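Local coordinates for putative enoyl-CoA hydratase/isomerase (Mycobacterium abscessus, PDB 3RSI), which is probably a hydro-lyase of lipid metabolism, a member of the enoyl-CoA hydratase/isomerase family, which typically acts on acyl-CoA thioesters, at residues V19-L33 / A57-D71. Sequence-based numbering, arbitrary orientation.
Sequences VVILTMNRPHRRNAL and AILTGAGSAYCVGGD
Val20 lies beside Ala57 in a parallel pairing of strand 19-24 with strand 56-61, the two strands of a beta-alpha-beta unit that crosses over through helix 35-50 in the crotonase fold. Between 19-24 and 57-62 five backbone bonds form, and Val20 is also bonded to Ala56: Val20 O takes Ile58 N, Ile58 O takes Leu22 N in a nearly straight 2.7 Å bond (175° at the hydrogen), Leu22 O takes Thr60 N, Thr60 O takes Met24 N and Met24 O takes Ala62 N. On the far edge of 57-60, a strand of the second subunit carries the sheet on, and Ala108 O of that subunit hydrogen-bonds Thr60 OG1.

Past the strands, the buried Asn31 side chain ties the two loops together. ND2 lies 2.9 Å from Ala62 O, on a lone pair of that carbonyl and near the amide plane, and makes weak bonds to Ala65 O and Tyr66 O. At the other end of the amide, OD1 accepts Arg26 N at 2.8 Å, so both ends are engaged and its flip is settled. Farther along both chains, Arg30 O receives Val68 N, and Gly69 O receives Leu33 N from above the carbonyl plane.

Charges gather around Asp71. Arg26 NH1 donates to Ala32 O, 2.8 Å away within the guanidinium plane, and pairs with Asp71 OD2. That same oxygen meets Arg29 NH1, whose hydrogen bond is weak but belongs to a salt bridge, so OD2 is shared by both arginines. Arg30 lays its guanidinium face over Val68 CG1.

Met24 reaches Tyr66 through a bend at chi3 (-78°), and its methyl sits over the middle of the ring: CE is 3.6 Å from the ring centroid, while SD packs 3.7 Å from Cys67 CB.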
loop_
_atom_site.group_PDB
_atom_site.type_symbol
_atom_site.label_atom_id
_atom_site.label_comp_id
_atom_site.label_asym_id
_atom_site.label_seq_id
_atom_site.Cartn_x
_atom_site.Cartn_y
_atom_site.Cartn_z
ATOM N N VAL B 19 -8.454 -29.086 5.148
ATOM C CA VAL B 19 -8.264 -27.883 5.989
ATOM C C VAL B 19 -7.760 -28.258 7.405
ATOM O O VAL B 19 -8.201 -29.246 7.992
ATOM C CB VAL B 19 -9.598 -27.094 6.085
ATOM C CG1 VAL B 19 -9.452 -25.776 6.895
ATOM C CG2 VAL B 19 -10.141 -26.801 4.691
ATOM N N VAL B 20 -6.812 -27.490 7.929
ATOM C CA VAL B 20 -6.388 -27.604 9.330
ATOM C C VAL B 20 -6.802 -26.310 10.007
ATOM O O VAL B 20 -6.627 -25.232 9.428
ATOM C CB VAL B 20 -4.839 -27.836 9.508
ATOM C CG1 VAL B 20 -4.044 -26.973 8.572
ATOM C CG2 VAL B 20 -4.393 -27.541 10.945
ATOM N N ILE B 21 -7.360 -26.432 11.213
ATOM C CA ILE B 21 -7.728 -25.305 12.043
ATOM C C ILE B 21 -6.853 -25.311 13.290
ATOM O O ILE B 21 -6.804 -26.307 14.028
ATOM C CB ILE B 21 -9.204 -25.371 12.484
ATOM C CG1 ILE B 21 -10.123 -25.449 11.262
ATOM C CG2 ILE B 21 -9.568 -24.145 13.339
ATOM C CD1 ILE B 21 -11.462 -26.027 11.603
ATOM N N LEU B 22 -6.173 -24.188 13.497
ATOM C CA LEU B 22 -5.297 -23.971 14.622
ATOM C C LEU B 22 -6.001 -23.023 15.575
ATOM O O LEU B 22 -6.454 -21.943 15.169
ATOM C CB LEU B 22 -3.993 -23.334 14.147
ATOM C CG LEU B 22 -3.168 -24.119 13.124
ATOM C CD1 LEU B 22 -1.919 -23.328 12.755
ATOM C CD2 LEU B 22 -2.796 -25.469 13.701
ATOM N N THR B 23 -6.092 -23.412 16.840
ATOM C CA THR B 23 -6.772 -22.590 17.810
ATOM C C THR B 23 -5.846 -22.283 18.972
ATOM O O THR B 23 -5.481 -23.193 19.711
ATOM C CB THR B 23 -8.049 -23.252 18.330
ATOM O OG1 THR B 23 -8.917 -23.515 17.231
ATOM C CG2 THR B 23 -8.760 -22.330 19.332
ATOM N N MET B 24 -5.481 -21.005 19.106
ATOM C CA MET B 24 -4.694 -20.532 20.225
ATOM C C MET B 24 -5.579 -20.649 21.466
ATOM O O MET B 24 -6.687 -20.120 21.486
ATOM C CB MET B 24 -4.264 -19.089 19.991
ATOM C CG MET B 24 -3.342 -18.918 18.815
ATOM S SD MET B 24 -3.010 -17.209 18.377
ATOM C CE MET B 24 -4.550 -16.818 17.498
ATOM N N ASN B 25 -5.098 -21.379 22.466
ATOM C CA ASN B 25 -5.929 -21.846 23.585
ATOM C C ASN B 25 -5.304 -21.625 24.966
ATOM O O ASN B 25 -4.764 -22.546 25.568
ATOM C CB ASN B 25 -6.204 -23.335 23.391
ATOM C CG ASN B 25 -7.158 -23.893 24.429
ATOM O OD1 ASN B 25 -8.069 -23.203 24.890
ATOM N ND2 ASN B 25 -6.940 -25.134 24.812
ATOM N N ARG B 26 -5.336 -20.389 25.437
ATOM C CA ARG B 26 -4.977 -20.076 26.830
ATOM C C ARG B 26 -5.958 -19.041 27.358
ATOM O O ARG B 26 -5.633 -17.849 27.462
ATOM C CB ARG B 26 -3.555 -19.523 26.942
ATOM C CG ARG B 26 -2.464 -20.431 26.457
ATOM C CD ARG B 26 -1.135 -19.708 26.547
ATOM N NE ARG B 26 -0.682 -19.533 27.942
ATOM C CZ ARG B 26 -0.010 -18.473 28.396
ATOM N NH1 ARG B 26 0.275 -17.442 27.601
ATOM N NH2 ARG B 26 0.377 -18.431 29.665
ATOM N N PRO B 27 -7.164 -19.487 27.705
ATOM C CA PRO B 27 -8.235 -18.550 28.048
ATOM C C PRO B 27 -7.907 -17.618 29.220
ATOM O O PRO B 27 -8.276 -16.455 29.200
ATOM C CB PRO B 27 -9.410 -19.467 28.391
ATOM C CG PRO B 27 -9.143 -20.728 27.726
ATOM C CD PRO B 27 -7.652 -20.866 27.582
ATOM N N HIS B 28 -7.185 -18.130 30.205
ATOM C CA HIS B 28 -6.751 -17.361 31.365
ATOM C C HIS B 28 -5.844 -16.177 31.024
ATOM O O HIS B 28 -5.684 -15.285 31.840
ATOM C CB HIS B 28 -6.076 -18.300 32.385
ATOM C CG HIS B 28 -4.981 -19.135 31.808
ATOM N ND1 HIS B 28 -3.648 -18.852 32.015
ATOM C CD2 HIS B 28 -5.015 -20.237 31.022
ATOM C CE1 HIS B 28 -2.911 -19.763 31.401
ATOM N NE2 HIS B 28 -3.716 -20.606 30.780
ATOM N N ARG B 29 -5.282 -16.162 29.814
ATOM C CA ARG B 29 -4.471 -15.065 29.305
ATOM C C ARG B 29 -4.973 -14.570 27.948
ATOM O O ARG B 29 -4.205 -13.981 27.186
ATOM C CB ARG B 29 -3.013 -15.524 29.143
ATOM C CG ARG B 29 -2.290 -15.895 30.459
ATOM C CD ARG B 29 -1.922 -14.700 31.287
ATOM N NE ARG B 29 -1.478 -13.560 30.485
ATOM C CZ ARG B 29 -0.272 -13.412 29.939
ATOM N NH1 ARG B 29 0.672 -14.337 30.088
ATOM N NH2 ARG B 29 -0.003 -12.316 29.230
ATOM N N ARG B 30 -6.258 -14.795 27.663
ATOM C CA ARG B 30 -6.852 -14.508 26.354
ATOM C C ARG B 30 -5.913 -14.854 25.188
ATOM O O ARG B 30 -5.685 -14.064 24.265
ATOM C CB ARG B 30 -7.347 -13.067 26.302
ATOM C CG ARG B 30 -8.620 -12.854 27.183
ATOM C CD ARG B 30 -9.111 -11.405 27.153
ATOM N NE ARG B 30 -8.046 -10.504 27.577
ATOM C CZ ARG B 30 -7.952 -9.209 27.285
ATOM N NH1 ARG B 30 -8.874 -8.598 26.563
ATOM N NH2 ARG B 30 -6.903 -8.518 27.725
ATOM N N ASN B 31 -5.375 -16.064 25.276
ATOM C CA ASN B 31 -4.639 -16.731 24.206
ATOM C C ASN B 31 -3.300 -16.075 23.870
ATOM O O ASN B 31 -2.791 -16.237 22.763
ATOM C CB ASN B 31 -5.536 -16.891 22.969
ATOM C CG ASN B 31 -6.867 -17.571 23.298
ATOM O OD1 ASN B 31 -6.931 -18.456 24.153
ATOM N ND2 ASN B 31 -7.926 -17.173 22.603
ATOM N N ALA B 32 -2.730 -15.368 24.844
ATOM C CA ALA B 32 -1.388 -14.787 24.719
ATOM C C ALA B 32 -0.378 -15.858 24.340
ATOM O O ALA B 32 -0.403 -16.973 24.877
ATOM C CB ALA B 32 -0.953 -14.106 26.031
ATOM N N LEU B 33 0.507 -15.508 23.419
ATOM C CA LEU B 33 1.605 -16.384 23.035
ATOM C C LEU B 33 2.438 -16.789 24.241
ATOM O O LEU B 33 2.669 -15.998 25.122
ATOM C CB LEU B 33 2.515 -15.670 22.053
ATOM C CG LEU B 33 1.899 -15.247 20.716
ATOM C CD1 LEU B 33 3.016 -14.662 19.817
ATOM C CD2 LEU B 33 1.168 -16.418 20.034
ATOM N N ALA B 57 -4.948 -23.611 5.802
ATOM C CA ALA B 57 -4.909 -23.566 7.251
ATOM C C ALA B 57 -5.647 -22.323 7.761
ATOM O O ALA B 57 -5.580 -21.247 7.147
ATOM C CB ALA B 57 -3.495 -23.546 7.719
ATOM N N ILE B 58 -6.349 -22.493 8.881
ATOM C CA ILE B 58 -7.096 -21.425 9.528
ATOM C C ILE B 58 -6.538 -21.224 10.933
ATOM O O ILE B 58 -6.308 -22.200 11.662
ATOM C CB ILE B 58 -8.625 -21.754 9.622
ATOM C CG1 ILE B 58 -9.234 -21.896 8.220
ATOM C CG2 ILE B 58 -9.376 -20.655 10.432
ATOM C CD1 ILE B 58 -10.696 -22.435 8.194
ATOM N N LEU B 59 -6.344 -19.960 11.302
ATOM C CA LEU B 59 -5.849 -19.587 12.627
ATOM C C LEU B 59 -6.881 -18.761 13.356
ATOM O O LEU B 59 -7.376 -17.757 12.822
ATOM C CB LEU B 59 -4.552 -18.789 12.498
ATOM C CG LEU B 59 -3.870 -18.391 13.795
ATOM C CD1 LEU B 59 -3.606 -19.578 14.726
ATOM C CD2 LEU B 59 -2.579 -17.656 13.436
ATOM N N THR B 60 -7.191 -19.174 14.576
ATOM C CA THR B 60 -8.197 -18.531 15.379
ATOM C C THR B 60 -7.847 -18.694 16.843
ATOM O O THR B 60 -6.906 -19.416 17.190
ATOM C CB THR B 60 -9.615 -19.106 15.085
ATOM O OG1 THR B 60 -10.609 -18.130 15.400
ATOM C CG2 THR B 60 -9.893 -20.396 15.878
ATOM N N GLY B 61 -8.609 -18.017 17.699
ATOM C CA GLY B 61 -8.416 -18.089 19.135
ATOM C C GLY B 61 -9.616 -18.720 19.818
ATOM O O GLY B 61 -10.739 -18.617 19.337
ATOM N N ALA B 62 -9.362 -19.366 20.946
ATOM C CA ALA B 62 -10.419 -19.929 21.778
ATOM C C ALA B 62 -11.239 -18.833 22.493
ATOM O O ALA B 62 -10.701 -17.839 22.992
ATOM C CB ALA B 62 -9.833 -20.911 22.791
ATOM N N GLY B 63 -12.549 -19.031 22.520
ATOM C CA GLY B 63 -13.460 -18.116 23.218
ATOM C C GLY B 63 -13.628 -16.803 22.479
ATOM O O GLY B 63 -13.723 -16.776 21.262
ATOM N N SER B 64 -13.631 -15.705 23.213
ATOM C CA SER B 64 -14.019 -14.409 22.647
ATOM C C SER B 64 -12.836 -13.474 22.401
ATOM O O SER B 64 -13.032 -12.285 22.158
ATOM C CB SER B 64 -15.037 -13.749 23.577
ATOM O OG SER B 64 -14.525 -13.681 24.904
ATOM N N ALA B 65 -11.620 -14.027 22.467
ATOM C CA ALA B 65 -10.379 -13.310 22.157
ATOM C C ALA B 65 -9.573 -14.098 21.139
ATOM O O ALA B 65 -9.583 -15.322 21.147
ATOM C CB ALA B 65 -9.555 -13.111 23.398
ATOM N N TYR B 66 -8.855 -13.391 20.272
ATOM C CA TYR B 66 -7.995 -14.047 19.292
ATOM C C TYR B 66 -6.644 -14.310 19.941
ATOM O O TYR B 66 -6.282 -15.458 20.157
ATOM C CB TYR B 66 -7.906 -13.188 18.027
ATOM C CG TYR B 66 -6.980 -13.663 16.928
ATOM C CD1 TYR B 66 -7.353 -14.674 16.064
ATOM C CD2 TYR B 66 -5.770 -13.028 16.710
ATOM C CE1 TYR B 66 -6.515 -15.085 15.028
ATOM C CE2 TYR B 66 -4.940 -13.402 15.677
ATOM C CZ TYR B 66 -5.302 -14.435 14.845
ATOM O OH TYR B 66 -4.435 -14.800 13.839
ATOM N N CYS B 67 -5.904 -13.248 20.244
ATOM C CA CYS B 67 -4.619 -13.347 20.909
ATOM C C CYS B 67 -4.235 -11.953 21.376
ATOM O O CYS B 67 -4.073 -11.046 20.549
ATOM C CB CYS B 67 -3.560 -13.941 19.959
ATOM S SG CYS B 67 -1.866 -13.925 20.582
ATOM N N VAL B 68 -4.162 -11.775 22.696
ATOM C CA VAL B 68 -3.782 -10.492 23.333
ATOM C C VAL B 68 -2.409 -10.849 23.896
ATOM O O VAL B 68 -2.232 -11.443 25.005
ATOM C CB VAL B 68 -4.701 -10.101 24.463
ATOM C CG1 VAL B 68 -6.185 -10.258 24.040
ATOM C CG2 VAL B 68 -4.366 -10.952 25.651
ATOM N N GLY B 69 -1.442 -10.475 23.118
ATOM C CA GLY B 69 -0.658 -11.496 22.548
ATOM C C GLY B 69 0.585 -11.946 23.201
ATOM O O GLY B 69 1.068 -12.969 22.828
ATOM N N GLY B 70 1.022 -11.220 24.216
ATOM C CA GLY B 70 2.412 -11.124 24.578
ATOM C C GLY B 70 3.053 -12.341 25.158
ATOM O O GLY B 70 2.803 -13.431 24.689
ATOM N N ASP B 71 3.933 -12.129 26.139
ATOM C CA ASP B 71 4.589 -13.221 26.874
ATOM C C ASP B 71 5.665 -13.938 26.044
ATOM O O ASP B 71 6.835 -14.007 26.441
ATOM C CB ASP B 71 3.527 -14.194 27.378
ATOM C CG ASP B 71 4.068 -15.222 28.335
ATOM O OD1 ASP B 71 5.308 -15.312 28.494
ATOM O OD2 ASP B 71 3.230 -15.955 28.911
#